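Local coordinates for protein putative transcriptional regulator (Clostridium difficile, PDB 3QI7) that is of unknown function but has a periplasmic binding protein-like fold, consistent with binding a small ligand such as a sugar between two lobes, at residues A[105-119]-A[128-140]. Sequence-based numbering, arbitrary orientation. Where two conformers were deposited one is given.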
loop_
_atom_site.group_PDB
_atom_site.type_symbol
_atom_site.label_atom_id
_atom_site.label_comp_id
_atom_site.label_asym_id
_atom_site.label_seq_id
_atom_site.Cartn_x
_atom_site.Cartn_y
_atom_site.Cartn_z
ATOM N N GLN A 105 17.629 -15.360 1.400
ATOM C CA GLN A 105 19.034 -15.651 1.088
ATOM C C GLN A 105 19.264 -17.157 1.040
ATOM O O GLN A 105 19.974 -17.653 0.153
ATOM C CB GLN A 105 19.982 -15.019 2.111
ATOM C CG GLN A 105 20.123 -13.512 2.011
ATOM C CD GLN A 105 20.776 -12.929 3.244
ATOM O OE1 GLN A 105 20.140 -12.809 4.291
ATOM N NE2 GLN A 105 22.059 -12.578 3.136
ATOM N N LYS A 106 18.690 -17.887 2.000
ATOM C CA LYS A 106 18.891 -19.337 2.061
ATOM C C LYS A 106 18.237 -20.026 0.857
ATOM O O LYS A 106 18.813 -20.957 0.287
ATOM C CB LYS A 106 18.401 -19.925 3.395
ATOM N N VAL A 107 17.057 -19.553 0.446
ATOM C CA VAL A 107 16.391 -20.127 -0.726
ATOM C C VAL A 107 17.232 -19.971 -1.988
ATOM O O VAL A 107 17.342 -20.905 -2.798
ATOM C CB VAL A 107 15.028 -19.486 -1.002
ATOM C CG1 VAL A 107 14.460 -20.047 -2.316
ATOM C CG2 VAL A 107 14.093 -19.739 0.141
ATOM N N LYS A 108 17.804 -18.782 -2.145
ATOM C CA LYS A 108 18.617 -18.449 -3.306
ATOM C C LYS A 108 19.909 -19.261 -3.371
ATOM O O LYS A 108 20.341 -19.671 -4.451
ATOM C CB LYS A 108 18.928 -16.948 -3.315
ATOM C CG LYS A 108 17.952 -16.134 -4.137
ATOM C CD LYS A 108 18.146 -16.404 -5.639
ATOM C CE LYS A 108 17.744 -15.211 -6.464
ATOM N NZ LYS A 108 17.074 -15.598 -7.724
ATOM N N GLU A 109 20.519 -19.511 -2.217
ATOM C CA GLU A 109 21.698 -20.391 -2.183
ATOM C C GLU A 109 21.354 -21.843 -2.588
ATOM O O GLU A 109 22.136 -22.487 -3.281
ATOM C CB GLU A 109 22.440 -20.309 -0.831
ATOM C CG GLU A 109 22.018 -21.295 0.261
ATOM C CD GLU A 109 23.050 -21.390 1.388
ATOM O OE1 GLU A 109 23.239 -20.393 2.124
ATOM O OE2 GLU A 109 23.667 -22.469 1.539
ATOM N N LYS A 110 20.177 -22.347 -2.199
ATOM C CA LYS A 110 19.792 -23.723 -2.590
ATOM C C LYS A 110 19.228 -23.778 -4.028
ATOM O O LYS A 110 19.512 -24.705 -4.778
ATOM C CB LYS A 110 18.814 -24.326 -1.581
ATOM N N ARG A 111 18.444 -22.768 -4.407
ATOM C CA ARG A 111 17.784 -22.718 -5.708
ATOM C C ARG A 111 18.005 -21.345 -6.356
ATOM O O ARG A 111 17.113 -20.481 -6.303
ATOM C CB ARG A 111 16.261 -22.951 -5.533
ATOM C CG ARG A 111 15.850 -24.331 -4.954
ATOM C CD ARG A 111 15.727 -25.435 -6.019
ATOM N NE ARG A 111 14.765 -25.096 -7.070
ATOM C CZ ARG A 111 13.434 -25.127 -6.953
ATOM N NH1 ARG A 111 12.851 -25.481 -5.811
ATOM N NH2 ARG A 111 12.671 -24.769 -7.994
ATOM N N PRO A 112 19.165 -21.147 -7.005
ATOM C CA PRO A 112 19.490 -19.869 -7.650
ATOM C C PRO A 112 18.455 -19.354 -8.650
ATOM O O PRO A 112 18.358 -18.135 -8.854
ATOM C CB PRO A 112 20.815 -20.162 -8.382
ATOM C CG PRO A 112 21.394 -21.325 -7.678
ATOM C CD PRO A 112 20.242 -22.141 -7.172
ATOM N N GLU A 113 17.682 -20.254 -9.259
ATOM C CA GLU A 113 16.755 -19.870 -10.335
ATOM C C GLU A 113 15.386 -19.328 -9.854
ATOM O O GLU A 113 14.659 -18.711 -10.632
ATOM C CB GLU A 113 16.566 -21.037 -11.317
ATOM C CG GLU A 113 15.533 -22.110 -10.902
ATOM C CD GLU A 113 16.002 -23.079 -9.808
ATOM O OE1 GLU A 113 17.094 -22.916 -9.221
ATOM O OE2 GLU A 113 15.236 -24.017 -9.528
ATOM N N ILE A 114 15.034 -19.571 -8.592
ATOM C CA ILE A 114 13.798 -19.015 -8.033
ATOM C C ILE A 114 13.857 -17.477 -8.026
ATOM O O ILE A 114 14.790 -16.878 -7.506
ATOM C CB ILE A 114 13.495 -19.565 -6.600
ATOM C CG1 ILE A 114 13.197 -21.067 -6.673
ATOM C CG2 ILE A 114 12.312 -18.823 -5.956
ATOM C CD1 ILE A 114 12.624 -21.709 -5.362
ATOM N N ILE A 115 12.834 -16.856 -8.614
ATOM C CA ILE A 115 12.715 -15.407 -8.669
ATOM C C ILE A 115 12.141 -14.931 -7.350
ATOM O O ILE A 115 11.046 -15.342 -6.984
ATOM C CB ILE A 115 11.769 -15.029 -9.791
ATOM C CG1 ILE A 115 12.391 -15.456 -11.125
ATOM C CG2 ILE A 115 11.485 -13.529 -9.788
ATOM C CD1 ILE A 115 11.502 -15.168 -12.305
ATOM N N THR A 116 12.872 -14.093 -6.625
ATOM C CA THR A 116 12.381 -13.556 -5.343
ATOM C C THR A 116 11.964 -12.085 -5.432
ATOM O O THR A 116 12.650 -11.269 -6.045
ATOM C CB THR A 116 13.450 -13.740 -4.240
ATOM O OG1 THR A 116 14.703 -13.219 -4.696
ATOM C CG2 THR A 116 13.587 -15.243 -3.885
ATOM N N ILE A 117 10.822 -11.755 -4.827
ATOM C CA ILE A 117 10.230 -10.440 -4.947
ATOM C C ILE A 117 9.682 -10.005 -3.579
ATOM O O ILE A 117 8.905 -10.744 -2.955
ATOM C CB ILE A 117 9.063 -10.437 -5.969
ATOM C CG1 ILE A 117 9.478 -11.091 -7.288
ATOM C CG2 ILE A 117 8.502 -9.006 -6.179
ATOM C CD1 ILE A 117 8.442 -11.029 -8.355
ATOM N N SER A 118 10.137 -8.856 -3.098
ATOM C CA SER A 118 9.552 -8.210 -1.930
ATOM C C SER A 118 8.441 -7.262 -2.443
ATOM O O SER A 118 8.621 -6.521 -3.444
ATOM C CB SER A 118 10.624 -7.486 -1.081
ATOM O OG SER A 118 11.245 -6.381 -1.782
ATOM N N ALA A 119 7.301 -7.285 -1.767
ATOM C CA ALA A 119 6.150 -6.542 -2.212
ATOM C C ALA A 119 5.083 -6.229 -1.124
ATOM O O ALA A 119 3.923 -6.583 -1.249
ATOM C CB ALA A 119 5.545 -7.267 -3.402
ATOM N N LEU A 128 17.683 -5.404 1.111
ATOM C CA LEU A 128 16.720 -5.968 0.172
ATOM C C LEU A 128 17.244 -5.935 -1.276
ATOM O O LEU A 128 17.118 -6.913 -2.024
ATOM C CB LEU A 128 15.398 -5.204 0.264
ATOM C CG LEU A 128 14.479 -5.470 1.461
ATOM C CD1 LEU A 128 13.231 -4.569 1.397
ATOM C CD2 LEU A 128 14.021 -6.929 1.536
ATOM N N SER A 129 17.838 -4.819 -1.675
ATOM C CA SER A 129 18.326 -4.679 -3.050
ATOM C C SER A 129 19.441 -5.683 -3.344
ATOM O O SER A 129 19.487 -6.274 -4.442
ATOM C CB SER A 129 18.819 -3.254 -3.310
ATOM O OG SER A 129 19.468 -3.154 -4.572
ATOM N N GLN A 130 20.341 -5.865 -2.373
ATOM C CA GLN A 130 21.485 -6.771 -2.521
ATOM C C GLN A 130 21.016 -8.223 -2.638
ATOM O O GLN A 130 21.520 -8.969 -3.458
ATOM C CB GLN A 130 22.454 -6.617 -1.328
ATOM C CG GLN A 130 23.852 -7.242 -1.535
ATOM C CD GLN A 130 24.772 -7.106 -0.316
ATOM O OE1 GLN A 130 24.540 -6.299 0.581
ATOM N NE2 GLN A 130 25.822 -7.906 -0.292
ATOM N N PHE A 131 20.031 -8.612 -1.822
ATOM C CA PHE A 131 19.749 -10.065 -1.624
ATOM C C PHE A 131 18.438 -10.592 -2.205
ATOM O O PHE A 131 18.237 -11.805 -2.221
ATOM C CB PHE A 131 19.815 -10.417 -0.125
ATOM C CG PHE A 131 21.169 -10.194 0.487
ATOM C CD1 PHE A 131 22.263 -10.910 0.050
ATOM C CD2 PHE A 131 21.341 -9.253 1.502
ATOM C CE1 PHE A 131 23.523 -10.694 0.613
ATOM C CE2 PHE A 131 22.589 -9.027 2.068
ATOM C CZ PHE A 131 23.682 -9.750 1.627
ATOM N N VAL A 132 17.560 -9.700 -2.659
ATOM C CA VAL A 132 16.267 -10.092 -3.249
ATOM C C VAL A 132 16.217 -9.585 -4.685
ATOM O O VAL A 132 16.640 -8.443 -4.963
ATOM C CB VAL A 132 15.081 -9.524 -2.404
ATOM C CG1 VAL A 132 13.731 -9.903 -3.013
ATOM C CG2 VAL A 132 15.192 -9.981 -0.925
ATOM N N ASP A 133 15.717 -10.401 -5.619
ATOM C CA ASP A 133 15.794 -10.039 -7.056
ATOM C C ASP A 133 15.031 -8.741 -7.450
ATOM O O ASP A 133 15.595 -7.881 -8.113
ATOM C CB ASP A 133 15.282 -11.184 -7.957
ATOM C CG ASP A 133 16.059 -12.475 -7.780
ATOM O OD1 ASP A 133 17.287 -12.398 -7.593
ATOM O OD2 ASP A 133 15.437 -13.582 -7.844
ATOM N N VAL A 134 13.742 -8.647 -7.081
ATOM C CA VAL A 134 12.867 -7.495 -7.399
ATOM C C VAL A 134 12.234 -7.001 -6.111
ATOM O O VAL A 134 11.754 -7.797 -5.310
ATOM C CB VAL A 134 11.761 -7.861 -8.413
ATOM C CG1 VAL A 134 10.895 -6.630 -8.755
ATOM C CG2 VAL A 134 12.380 -8.449 -9.683
ATOM N N ASN A 135 12.317 -5.699 -5.894
ATOM C CA ASN A 135 11.848 -5.049 -4.675
ATOM C C ASN A 135 10.924 -3.885 -4.997
ATOM O O ASN A 135 11.299 -2.972 -5.709
ATOM C CB ASN A 135 13.044 -4.599 -3.842
ATOM C CG ASN A 135 13.940 -5.770 -3.463
ATOM O OD1 ASN A 135 13.590 -6.548 -2.571
ATOM N ND2 ASN A 135 15.056 -5.949 -4.189
ATOM N N LEU A 136 9.707 -3.968 -4.481
ATOM C CA LEU A 136 8.659 -3.010 -4.717
ATOM C C LEU A 136 8.203 -2.488 -3.373
ATOM O O LEU A 136 8.051 -3.261 -2.419
ATOM C CB LEU A 136 7.481 -3.694 -5.379
ATOM C CG LEU A 136 7.776 -4.464 -6.673
ATOM C CD1 LEU A 136 6.494 -5.256 -7.108
ATOM C CD2 LEU A 136 8.255 -3.526 -7.750
ATOM N N GLY A 137 8.053 -1.173 -3.269
ATOM C CA GLY A 137 7.698 -0.566 -2.006
ATOM C C GLY A 137 7.217 0.855 -2.182
ATOM O O GLY A 137 6.905 1.302 -3.287
ATOM N N VAL A 138 7.146 1.555 -1.065
ATOM C CA VAL A 138 6.739 2.946 -1.053
ATOM C C VAL A 138 7.816 3.777 -0.377
ATOM O O VAL A 138 8.434 3.334 0.585
ATOM C CB VAL A 138 5.403 3.127 -0.329
ATOM C CG1 VAL A 138 4.295 2.361 -1.065
ATOM C CG2 VAL A 138 5.501 2.689 1.123
ATOM N N SER A 139 8.034 4.983 -0.899
ATOM C CA SER A 139 8.972 5.934 -0.320
ATOM C C SER A 139 8.164 6.972 0.455
ATOM O O SER A 139 7.289 7.642 -0.111
ATOM C CB SER A 139 9.806 6.581 -1.425
ATOM O OG SER A 139 10.321 7.845 -1.023
ATOM N N ALA A 140 8.434 7.085 1.754
ATOM C CA ALA A 140 7.745 8.062 2.592
ATOM C C ALA A 140 8.026 9.484 2.112
ATOM O O ALA A 140 7.166 10.351 2.182
ATOM C CB ALA A 140 8.165 7.899 4.092
HETATM O O HOH W 1 16.578 -13.754 -2.488
HETATM O O HOH W 2 9.963 -4.093 -0.599
#
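D133 pushes its carboxylate into the notch between the end of helix 101-110 and the start of strand 115-118, where two donors converge on one oxygen. K108 NZ sits 2.6 Å from D133 OD2 in a salt bridge on the syn lone pair, while T116 N reaches the same OD2 on its anti side at 2.9 Å, tilted from the carboxylate plane. The lysine chain, bent at chi2 and chi4, curls its ammonium back beneath the turn, where the carbonyls of P112 and I114 also accept from it. In return D133 N donates almost straight (170°) to T116 OG1, which chi1 of 51° holds between its own backbone N and carbonyl carbon; a water links that hydroxyl to F131 O. V132 CG1, anti to its backbone N, is the bump that settles against the backbone from T116 to S118, 3.5 Å from T116 O. Strand 115-118, helix 125-131 and strand 134-137 form a beta-alpha-beta unit of the Rossmann-like lobe, the two strands parallel and joined by backbone hydrogen bonds from V134 N to T116 O, S118 N to V134 O and L136 N to S118 O. I117 and V134 stand side by side on one sheet face, I117 CG1 lying 4.1 Å from V134 CB; L136 CD1 extends this apolar surface to A119 CB, and helix 306-324 packs on I117 and A119. On the face of S118 and N135, S118 OG makes a very short 2.5 Å hydrogen bond to N135 OD1. The N135 amide nitrogen turns back to V132 O and also bonds N360 O, which fixes the flip of the amide. From the middle of helix 101-110, Q105 sends its amide over the ring of F131, the last residue of helix 125-131, planes 38° apart, with NE2 3.3 Å above the ring plane over its centre and Q130 CG over the opposite face.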